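Local coordinates for protein subclass B1 metallo-beta-lactamase (Myroides odoratimimus, PDB 6T5L) that probably hydrolyses the beta-lactam ring of antibiotics, carbapenems among them, as a zinc-dependent subclass B1 metallo-beta-lactamase, at residues V19-E23 against N24-N28; I78-T82 against N83-S87; G104-E107 against F108-N112; I182-I185 against D186-K189. All blocks are in the same frame, centred on the assembly; numbering follows the deposited sequence.

Interaction 1: V19-E23 against N24-N28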
loop_
_atom_site.group_PDB
_atom_site.type_symbol
_atom_site.label_atom_id
_atom_site.label_comp_id
_atom_site.label_asym_id
_atom_site.label_seq_id
_atom_site.Cartn_x
_atom_site.Cartn_y
_atom_site.Cartn_z
ATOM N N VAL A 19 13.576 -0.472 11.904
ATOM C CA VAL A 19 14.682 0.399 11.527
ATOM C C VAL A 19 14.390 1.874 11.772
ATOM O O VAL A 19 15.272 2.691 11.566
ATOM C CB VAL A 19 15.085 0.153 10.070
ATOM C CG1 VAL A 19 15.666 -1.246 9.963
ATOM C CG2 VAL A 19 13.895 0.361 9.199
ATOM N N TYR A 20 13.190 2.230 12.220
ATOM C CA TYR A 20 12.819 3.617 12.525
ATOM C C TYR A 20 11.558 3.556 13.361
ATOM O O TYR A 20 10.643 2.793 13.033
ATOM C CB TYR A 20 12.591 4.415 11.240
ATOM C CG TYR A 20 12.173 5.868 11.448
ATOM C CD1 TYR A 20 10.833 6.222 11.630
ATOM C CD2 TYR A 20 13.108 6.875 11.428
ATOM C CE1 TYR A 20 10.461 7.550 11.810
ATOM C CE2 TYR A 20 12.767 8.181 11.613
ATOM C CZ TYR A 20 11.436 8.536 11.791
ATOM O OH TYR A 20 11.085 9.887 11.966
ATOM N N GLN A 21 11.470 4.344 14.421
ATOM C CA GLN A 21 10.245 4.340 15.209
ATOM C C GLN A 21 10.125 5.625 16.018
ATOM O O GLN A 21 11.074 6.069 16.687
ATOM C CB GLN A 21 10.190 3.129 16.147
ATOM C CG GLN A 21 8.976 3.088 17.074
ATOM C CD GLN A 21 8.913 1.815 17.916
ATOM O OE1 GLN A 21 9.940 1.291 18.353
ATOM N NE2 GLN A 21 7.700 1.333 18.166
ATOM N N THR A 22 8.901 6.116 16.050
ATOM C CA THR A 22 8.497 7.451 16.468
ATOM C C THR A 22 7.014 7.310 16.796
ATOM O O THR A 22 6.386 6.312 16.437
ATOM C CB THR A 22 8.815 8.411 15.308
ATOM O OG1 THR A 22 10.218 8.787 15.343
ATOM C CG2 THR A 22 7.929 9.507 15.231
ATOM N N GLU A 23 6.462 8.281 17.511
ATOM C CA GLU A 23 5.029 8.254 17.766
ATOM C C GLU A 23 4.220 8.313 16.471
ATOM O O GLU A 23 3.060 7.894 16.450
ATOM C CB GLU A 23 4.630 9.418 18.675
ATOM C CG GLU A 23 4.844 10.789 18.030
ATOM C CD GLU A 23 4.189 11.932 18.795
ATOM O OE1 GLU A 23 3.169 11.694 19.476
ATOM O OE2 GLU A 23 4.689 13.072 18.698
ATOM N N ASN A 24 4.783 8.868 15.402
ATOM C CA ASN A 24 4.024 9.055 14.172
ATOM C C ASN A 24 4.278 8.009 13.094
ATOM O O ASN A 24 3.485 7.925 12.157
ATOM C CB ASN A 24 4.346 10.406 13.522
ATOM C CG ASN A 24 3.956 11.587 14.397
ATOM O OD1 ASN A 24 2.896 11.591 14.991
ATOM N ND2 ASN A 24 4.806 12.579 14.451
ATOM N N LEU A 25 5.379 7.261 13.170
ATOM C CA LEU A 25 5.836 6.433 12.062
ATOM C C LEU A 25 6.677 5.265 12.567
ATOM O O LEU A 25 7.668 5.490 13.255
ATOM C CB LEU A 25 6.696 7.261 11.086
ATOM C CG LEU A 25 7.230 6.526 9.872
ATOM C CD1 LEU A 25 5.989 6.073 9.049
ATOM C CD2 LEU A 25 8.179 7.305 9.002
ATOM N N ILE A 26 6.324 4.045 12.186
ATOM C CA ILE A 26 7.174 2.869 12.393
ATOM C C ILE A 26 7.562 2.266 11.058
ATOM O O ILE A 26 6.714 2.122 10.157
ATOM C CB ILE A 26 6.470 1.802 13.237
ATOM C CG1 ILE A 26 6.216 2.361 14.635
ATOM C CG2 ILE A 26 7.349 0.512 13.406
ATOM C CD1 ILE A 26 5.023 1.802 15.235
ATOM N N ILE A 27 8.844 1.901 10.929
ATOM C CA ILE A 27 9.320 1.223 9.725
ATOM C C ILE A 27 9.947 -0.096 10.157
ATOM O O ILE A 27 10.875 -0.096 10.966
ATOM C CB ILE A 27 10.321 2.070 8.931
ATOM C CG1 ILE A 27 9.706 3.417 8.579
ATOM C CG2 ILE A 27 10.718 1.396 7.619
ATOM C CD1 ILE A 27 10.620 4.304 7.757
ATOM N N ASN A 28 9.441 -1.205 9.610
ATOM C CA ASN A 28 9.984 -2.535 9.826
ATOM C C ASN A 28 10.670 -3.020 8.558
ATOM O O ASN A 28 10.089 -2.949 7.459
ATOM C CB ASN A 28 8.908 -3.554 10.216
ATOM C CG ASN A 28 8.223 -3.201 11.489
ATOM O OD1 ASN A 28 8.864 -2.924 12.487
ATOM N ND2 ASN A 28 6.894 -3.132 11.443
#
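Tyr20 and Ile27 form an antiparallel hydrogen-bonded pair, the short axes of strands 19-21 and 25-28 running at 161° to each other and approaching to 4.7 Å. They belong to a beta hairpin at the edge of the N-terminal sheet, and a classic beta bulge interrupts its ladder: Val19 and Tyr20 both face Ile27. The evidence is in the backbone bonds, since Val19 N donates to Ile27 O and Ile27 N donates to Tyr20 O, each at 2.9 Å. Gln21 and Ile26 follow as a non-hydrogen-bonded pair on the other face, where the extended Gln21 chain lies alongside Ile26 and its CG comes 3.8 Å from Ile26 CG1. On the Tyr20 face, CG lies anti to the backbone N (chi1 179°), which brings the ring against Leu25. The Tyr20 and Leu25 side chains cross at about a right angle. Helix 71-83 covers this face: Phe80 meets the Tyr20 ring, while Glu76 takes hydrogen bonds from both Tyr20 OH and Asn24 ND2, tying strand and turn to one carboxylate. Beside the bulge, Val19 CG2 packs 3.7 Å from Ile27 CG2, and Tyr20 CE1 lies 3.6 Å from Leu25 CD2.

Interaction 2: I78-T82 against N83-S87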
loop_
_atom_site.group_PDB
_atom_site.type_symbol
_atom_site.label_atom_id
_atom_site.label_comp_id
_atom_site.label_asym_id
_atom_site.label_seq_id
_atom_site.Cartn_x
_atom_site.Cartn_y
_atom_site.Cartn_z
ATOM N N ILE A 78 9.910 10.161 4.125
ATOM C CA ILE A 78 10.775 10.679 3.044
ATOM C C ILE A 78 12.169 11.012 3.575
ATOM O O ILE A 78 13.187 10.601 3.001
ATOM C CB ILE A 78 10.111 11.903 2.386
ATOM C CG1 ILE A 78 8.831 11.459 1.661
ATOM C CG2 ILE A 78 11.102 12.603 1.442
ATOM C CD1 ILE A 78 7.838 12.591 1.294
ATOM N N ASN A 79 12.235 11.707 4.714
ATOM C CA ASN A 79 13.522 12.022 5.325
ATOM C C ASN A 79 14.240 10.749 5.741
ATOM O O ASN A 79 15.456 10.631 5.572
ATOM C CB ASN A 79 13.307 12.961 6.515
ATOM C CG ASN A 79 13.068 14.449 6.080
ATOM O OD1 ASN A 79 13.375 14.847 4.947
ATOM N ND2 ASN A 79 12.515 15.232 6.974
ATOM N N PHE A 80 13.507 9.744 6.244
ATOM C CA PHE A 80 14.185 8.482 6.542
ATOM C C PHE A 80 14.798 7.862 5.285
ATOM O O PHE A 80 15.921 7.338 5.303
ATOM C CB PHE A 80 13.223 7.500 7.181
ATOM C CG PHE A 80 13.741 6.070 7.238
ATOM C CD1 PHE A 80 14.540 5.646 8.276
ATOM C CD2 PHE A 80 13.399 5.162 6.259
ATOM C CE1 PHE A 80 14.988 4.319 8.351
ATOM C CE2 PHE A 80 13.842 3.825 6.316
ATOM C CZ PHE A 80 14.644 3.408 7.356
ATOM N N VAL A 81 14.053 7.858 4.193
ATOM C CA VAL A 81 14.607 7.261 2.986
ATOM C C VAL A 81 15.855 8.017 2.550
ATOM O O VAL A 81 16.892 7.412 2.245
ATOM C CB VAL A 81 13.552 7.212 1.863
ATOM C CG1 VAL A 81 14.222 6.789 0.566
ATOM C CG2 VAL A 81 12.407 6.264 2.248
ATOM N N THR A 82 15.800 9.355 2.585
ATOM C CA THR A 82 16.901 10.160 2.079
ATOM C C THR A 82 18.119 9.997 2.953
ATOM O O THR A 82 19.212 9.700 2.462
ATOM C CB THR A 82 16.489 11.618 2.010
ATOM O OG1 THR A 82 15.450 11.738 1.057
ATOM C CG2 THR A 82 17.689 12.555 1.645
ATOM N N ASN A 83 17.950 10.190 4.259
ATOM C CA ASN A 83 19.097 10.258 5.148
ATOM C C ASN A 83 19.545 8.931 5.716
ATOM O O ASN A 83 20.711 8.817 6.097
ATOM C CB ASN A 83 18.797 11.169 6.324
ATOM C CG ASN A 83 18.454 12.582 5.875
ATOM O OD1 ASN A 83 19.068 13.115 4.966
ATOM N ND2 ASN A 83 17.438 13.154 6.475
ATOM N N THR A 84 18.670 7.942 5.819
ATOM C CA THR A 84 19.066 6.663 6.387
ATOM C C THR A 84 19.216 5.558 5.336
ATOM O O THR A 84 20.200 4.832 5.386
ATOM C CB THR A 84 18.085 6.254 7.492
ATOM O OG1 THR A 84 18.006 7.309 8.480
ATOM C CG2 THR A 84 18.568 4.939 8.171
ATOM N N LEU A 85 18.326 5.417 4.358
ATOM C CA LEU A 85 18.599 4.500 3.245
ATOM C C LEU A 85 19.438 5.136 2.138
ATOM O O LEU A 85 19.796 4.440 1.164
ATOM C CB LEU A 85 17.303 3.986 2.648
ATOM C CG LEU A 85 16.302 3.392 3.660
ATOM C CD1 LEU A 85 15.038 2.868 2.893
ATOM C CD2 LEU A 85 16.897 2.242 4.520
ATOM N N LYS A 86 19.794 6.420 2.296
ATOM C CA LYS A 86 20.507 7.205 1.284
ATOM C C LYS A 86 19.912 6.965 -0.088
ATOM O O LYS A 86 20.614 6.645 -1.049
ATOM C CB LYS A 86 22.015 6.897 1.244
ATOM C CG LYS A 86 22.650 6.808 2.541
ATOM C CD LYS A 86 22.734 8.170 3.139
ATOM C CE LYS A 86 23.507 8.115 4.437
ATOM N NZ LYS A 86 23.871 9.421 4.947
ATOM N N SER A 87 18.593 7.042 -0.181
ATOM C CA SER A 87 17.934 6.690 -1.417
ATOM C C SER A 87 16.982 7.788 -1.904
ATOM O O SER A 87 16.598 8.741 -1.207
ATOM C CB SER A 87 17.189 5.337 -1.259
ATOM O OG SER A 87 18.095 4.250 -1.043
#
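Phe80 reaches Thr84 and Leu85 because its CG stands trans to the backbone N (chi1 167°), which carries the ring toward the C-terminal end of the helix, while Leu85 directs its CG trans to its own carbonyl carbon. CE1 and CE2 of the ring each take one partner. Phe80 CE1 lies 3.6 Å from Thr84 CG2, and Phe80 CE2 lies 3.6 Å from Leu85 CG; the Thr84 and Leu85 side chains each meet the Phe80 side chain at a slant. In the backbone, Phe80 O accepts two bonds, from Thr84 N at 2.9 Å and from Leu85 N at 3.2 Å. The second donor sits in the carbonyl plane and the first is tilted 33° from it. This is the C-terminal end of helix 71-83 running into the loop before strand 88-93: Asn83 N still bonds to Asn79 O in the regular i to i+4 manner, whereas Lys86 leaves helical geometry with a positive phi of 44°. That change lets the chain fold back, and Ser87 N then bonds to Val81 O at 3.0 Å, its donor above the carbonyl plane. Val81 CG1 and Ser87 CB meet at 3.8 Å, both side chains also touching Val62 of strand 61-65 and so joining the helix end to the sheet. Ser87 OG donates to Leu85 O at 2.8 Å, a bond within the turn.

Interaction 3: G104-E107 against F108-N112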
loop_
_atom_site.group_PDB
_atom_site.type_symbol
_atom_site.label_atom_id
_atom_site.label_comp_id
_atom_site.label_asym_id
_atom_site.label_seq_id
_atom_site.Cartn_x
_atom_site.Cartn_y
_atom_site.Cartn_z
ATOM N N GLY A 104 -0.944 11.684 2.882
ATOM C CA GLY A 104 0.241 12.537 2.890
ATOM C C GLY A 104 0.683 12.931 1.487
ATOM O O GLY A 104 1.875 13.208 1.230
ATOM N N ILE A 105 -0.279 12.910 0.547
ATOM C CA ILE A 105 0.058 13.115 -0.850
ATOM C C ILE A 105 0.754 14.463 -1.070
ATOM O O ILE A 105 1.723 14.548 -1.838
ATOM C CB ILE A 105 -1.180 12.952 -1.730
ATOM C CG1 ILE A 105 -0.835 13.093 -3.234
ATOM C CG2 ILE A 105 -2.232 14.056 -1.433
ATOM C CD1 ILE A 105 0.062 12.003 -3.821
ATOM N N THR A 106 0.293 15.523 -0.407
ATOM C CA THR A 106 0.906 16.855 -0.593
ATOM C C THR A 106 2.404 16.815 -0.297
ATOM O O THR A 106 3.219 17.461 -0.974
ATOM C CB THR A 106 0.225 17.890 0.310
ATOM O OG1 THR A 106 -1.177 18.068 -0.046
ATOM C CG2 THR A 106 0.940 19.263 0.203
ATOM N N GLU A 107 2.796 16.062 0.720
ATOM C CA GLU A 107 4.191 16.084 1.105
ATOM C C GLU A 107 5.040 15.377 0.056
ATOM O O GLU A 107 6.150 15.819 -0.267
ATOM C CB GLU A 107 4.301 15.469 2.494
ATOM C CG GLU A 107 5.576 15.662 3.135
ATOM C CD GLU A 107 5.889 17.120 3.423
ATOM O OE1 GLU A 107 5.161 17.797 4.139
ATOM O OE2 GLU A 107 6.885 17.567 2.864
ATOM N N PHE A 108 4.502 14.306 -0.526
ATOM C CA PHE A 108 5.188 13.606 -1.615
ATOM C C PHE A 108 5.261 14.490 -2.847
ATOM O O PHE A 108 6.320 14.596 -3.510
ATOM C CB PHE A 108 4.472 12.290 -1.973
ATOM C CG PHE A 108 4.802 11.151 -1.050
ATOM C CD1 PHE A 108 4.231 11.099 0.203
ATOM C CD2 PHE A 108 5.676 10.097 -1.440
ATOM C CE1 PHE A 108 4.543 10.064 1.088
ATOM C CE2 PHE A 108 5.991 9.053 -0.511
ATOM C CZ PHE A 108 5.440 9.037 0.702
ATOM N N GLU A 109 4.157 15.144 -3.175
ATOM C CA GLU A 109 4.167 16.011 -4.362
ATOM C C GLU A 109 5.177 17.166 -4.201
ATOM O O GLU A 109 5.843 17.567 -5.174
ATOM C CB GLU A 109 2.756 16.535 -4.635
ATOM C CG GLU A 109 1.764 15.451 -5.012
ATOM C CD GLU A 109 0.411 16.016 -5.442
ATOM O OE1 GLU A 109 -0.144 16.814 -4.678
ATOM O OE2 GLU A 109 -0.103 15.662 -6.530
ATOM N N ASN A 110 5.363 17.647 -2.971
ATOM C CA ASN A 110 6.290 18.735 -2.712
ATOM C C ASN A 110 7.733 18.303 -2.787
ATOM O O ASN A 110 8.609 19.163 -2.939
ATOM C CB ASN A 110 6.037 19.348 -1.358
ATOM C CG ASN A 110 4.811 20.264 -1.362
ATOM O OD1 ASN A 110 4.189 20.475 -2.407
ATOM N ND2 ASN A 110 4.418 20.737 -0.195
ATOM N N HIS A 111 8.002 17.010 -2.704
ATOM C CA HIS A 111 9.327 16.514 -3.018
ATOM C C HIS A 111 9.421 16.044 -4.469
ATOM O O HIS A 111 10.366 15.343 -4.812
ATOM C CB HIS A 111 9.719 15.389 -2.054
ATOM C CG HIS A 111 9.940 15.859 -0.645
ATOM N ND1 HIS A 111 8.908 16.253 0.176
ATOM C CD2 HIS A 111 11.076 16.016 0.083
ATOM C CE1 HIS A 111 9.394 16.667 1.335
ATOM N NE2 HIS A 111 10.709 16.517 1.310
ATOM N N ASN A 112 8.459 16.403 -5.318
ATOM C CA ASN A 112 8.416 15.949 -6.703
ATOM C C ASN A 112 8.644 14.441 -6.862
ATOM O O ASN A 112 9.382 13.996 -7.738
ATOM C CB ASN A 112 9.411 16.742 -7.507
ATOM C CG ASN A 112 9.211 18.238 -7.315
ATOM O OD1 ASN A 112 8.190 18.737 -7.713
ATOM N ND2 ASN A 112 10.166 18.938 -6.691
#
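His111 grips the carbonyl of Glu107 twice at the C-terminal end of the short helix 105-110. ND1 donates to Glu107 O at 2.8 Å with an N-H...O angle of 166°, the oxygen lying close to the plane of the imidazole at its edge. His111 N reaches the same Glu107 O at 3.3 Å from the opposite face of the carbonyl plane. On the buried side of the helix, Phe108 has CG trans to its carbonyl carbon (chi1 -81°), which lays the ring back against the preceding turn: Phe108 CD1 is 3.3 Å from Gly104 O, which meets the ring at its edge. Leu92 and Ser74 pack on Phe108 from strand 88-93 and helix 71-83. Elsewhere on the helix Glu109 CG lies 3.3 Å from Ile105 O and 3.9 Å from Ile105 CG1, and Glu109 OE2 accepts from Asn134 N. The solvent side is looser. There Thr106 and Asn110, both exposed, run side by side with Thr106 CG2 3.8 Å from Asn110 ND2. Gly104 occupies the N-cap position, and Asn112, with positive phi, is the C' residue of the Schellman motif that closes the helix. Because ND1 is the donor to Glu107 O, it carries a proton, and Glu107 OE2, 3.1 Å from His111 CE1, would probably add a favourable electrostatic attraction to the imidazole.

Interaction 4: I182-I185 against D186-K189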
loop_
_atom_site.group_PDB
_atom_site.type_symbol
_atom_site.label_atom_id
_atom_site.label_comp_id
_atom_site.label_asym_id
_atom_site.label_seq_id
_atom_site.Cartn_x
_atom_site.Cartn_y
_atom_site.Cartn_z
ATOM N N ILE A 182 -6.822 -7.004 1.669
ATOM C CA ILE A 182 -6.343 -8.189 2.375
ATOM C C ILE A 182 -6.376 -7.904 3.867
ATOM O O ILE A 182 -5.807 -6.904 4.323
ATOM C CB ILE A 182 -4.912 -8.581 1.944
ATOM C CG1 ILE A 182 -4.883 -8.955 0.475
ATOM C CG2 ILE A 182 -4.383 -9.770 2.760
ATOM C CD1 ILE A 182 -6.006 -9.998 0.044
ATOM N N LYS A 183 -6.993 -8.803 4.623
ATOM C CA LYS A 183 -7.072 -8.694 6.067
ATOM C C LYS A 183 -5.931 -9.498 6.697
ATOM O O LYS A 183 -5.382 -10.416 6.086
ATOM C CB LYS A 183 -8.420 -9.237 6.601
ATOM C CG LYS A 183 -9.711 -8.539 6.125
ATOM C CD LYS A 183 -9.696 -7.012 6.326
ATOM C CE LYS A 183 -11.093 -6.459 6.367
ATOM N NZ LYS A 183 -11.100 -5.019 6.252
ATOM N N GLU A 184 -5.599 -9.140 7.931
ATOM C CA GLU A 184 -4.743 -9.898 8.815
ATOM C C GLU A 184 -5.555 -11.047 9.399
ATOM O O GLU A 184 -6.804 -11.067 9.337
ATOM C CB GLU A 184 -4.171 -8.976 9.916
ATOM C CG GLU A 184 -5.156 -8.705 11.052
ATOM C CD GLU A 184 -4.536 -8.057 12.313
ATOM O OE1 GLU A 184 -5.276 -7.271 12.942
ATOM O OE2 GLU A 184 -3.365 -8.346 12.692
ATOM N N ILE A 185 -4.838 -12.035 9.925
ATOM C CA ILE A 185 -5.497 -13.192 10.525
ATOM C C ILE A 185 -6.425 -12.741 11.646
ATOM O O ILE A 185 -6.067 -11.917 12.493
ATOM C CB ILE A 185 -4.450 -14.200 11.015
ATOM C CG1 ILE A 185 -3.597 -14.625 9.836
ATOM C CG2 ILE A 185 -5.128 -15.470 11.629
ATOM C CD1 ILE A 185 -4.363 -15.503 8.787
ATOM N N ASP A 186 -7.652 -13.241 11.609
ATOM C CA ASP A 186 -8.689 -13.026 12.615
ATOM C C ASP A 186 -9.230 -11.595 12.651
ATOM O O ASP A 186 -10.013 -11.260 13.544
ATOM C CB ASP A 186 -8.203 -13.454 14.011
ATOM C CG ASP A 186 -8.055 -14.973 14.126
ATOM O OD1 ASP A 186 -8.866 -15.694 13.488
ATOM O OD2 ASP A 186 -7.112 -15.456 14.798
ATOM N N ALA A 187 -8.889 -10.758 11.684
ATOM C CA ALA A 187 -9.549 -9.467 11.550
ATOM C C ALA A 187 -11.082 -9.571 11.495
ATOM O O ALA A 187 -11.672 -10.588 11.115
ATOM C CB ALA A 187 -9.116 -8.763 10.265
ATOM N N SER A 188 -11.732 -8.470 11.844
ATOM C CA SER A 188 -13.133 -8.304 11.514
ATOM C C SER A 188 -13.267 -7.849 10.063
ATOM O O SER A 188 -12.290 -7.512 9.396
ATOM C CB SER A 188 -13.772 -7.291 12.444
ATOM O OG SER A 188 -13.206 -7.408 13.731
ATOM N N LYS A 189 -14.503 -7.822 9.574
ATOM C CA LYS A 189 -14.745 -7.304 8.227
ATOM C C LYS A 189 -14.342 -5.843 8.088
ATOM O O LYS A 189 -13.907 -5.418 7.004
ATOM C CB LYS A 189 -16.213 -7.504 7.863
ATOM C CG LYS A 189 -16.649 -8.918 8.117
ATOM C CD LYS A 189 -17.843 -9.281 7.313
ATOM C CE LYS A 189 -17.978 -10.799 7.199
ATOM N NZ LYS A 189 -18.406 -11.451 8.491
#
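A type II beta turn from Glu184 to Ala187 reverses the chain in the loop between strand 175-179 and helix 200-210, a short way after the zinc ligand Cys180. Lys183 and Ala187 meet across it, Lys183 CB lying 3.8 Å from Ala187 CB. The turn is closed by Ala187 N donating to Glu184 O at 3.2 Å; the bond is straight at hydrogen (164°), but the donor stands well above the carbonyl plane. Asp186, at the third turn position, has a positive phi of 69°, as a type II turn requires there. Glu184 CG also approaches Ala187 CB, at 4.0 Å, while its carboxylate is engaged beyond the turn, OE2 accepting from Lys223 N. The Lys183 chain kinks at chi2 (-52°) and then runs out along the second limb of the loop, bringing Lys183 CE to 3.4 Å from Ser188 O. Its NZ forms a weak hydrogen bond to Lys189 O at 2.9 Å. Ile185 packs against Leu229 and Tyr232 of helix 228-237, and Tyr232 OH bonds to Ala187 O. The Lys183 side chain is about 7 Å from a bound zinc ion, a position consistent with the lysine that follows the cysteine ligand by three residues in B1 enzymes and probably helps to bind the substrate carboxylate; the bond to Lys189 O, though weak, links the two limbs of the loop through that same side chain.

Interactions 1, 2 and 3 form a chain of neighbours joined through helix 71-83. Phe80 of interaction 2 fits against the hairpin of interaction 1, its CD2 lying 3.3 Å from Ile27 CD1. Ile78, two residues earlier in the same helix, makes the other contact, its CG2 lying 3.7 Å from His111 CD2 of interaction 3. Interactions 1 and 3 do not touch; their nearest atoms are about 9 Å apart. Interaction 4 stands across the molecule, its centre about 32 Å from that of interaction 2 and about 30 Å from that of interaction 3. Its Lys183 side chain is about 7 Å from a bound zinc ion, and the segment follows the zinc ligand Cys180 closely in the chain.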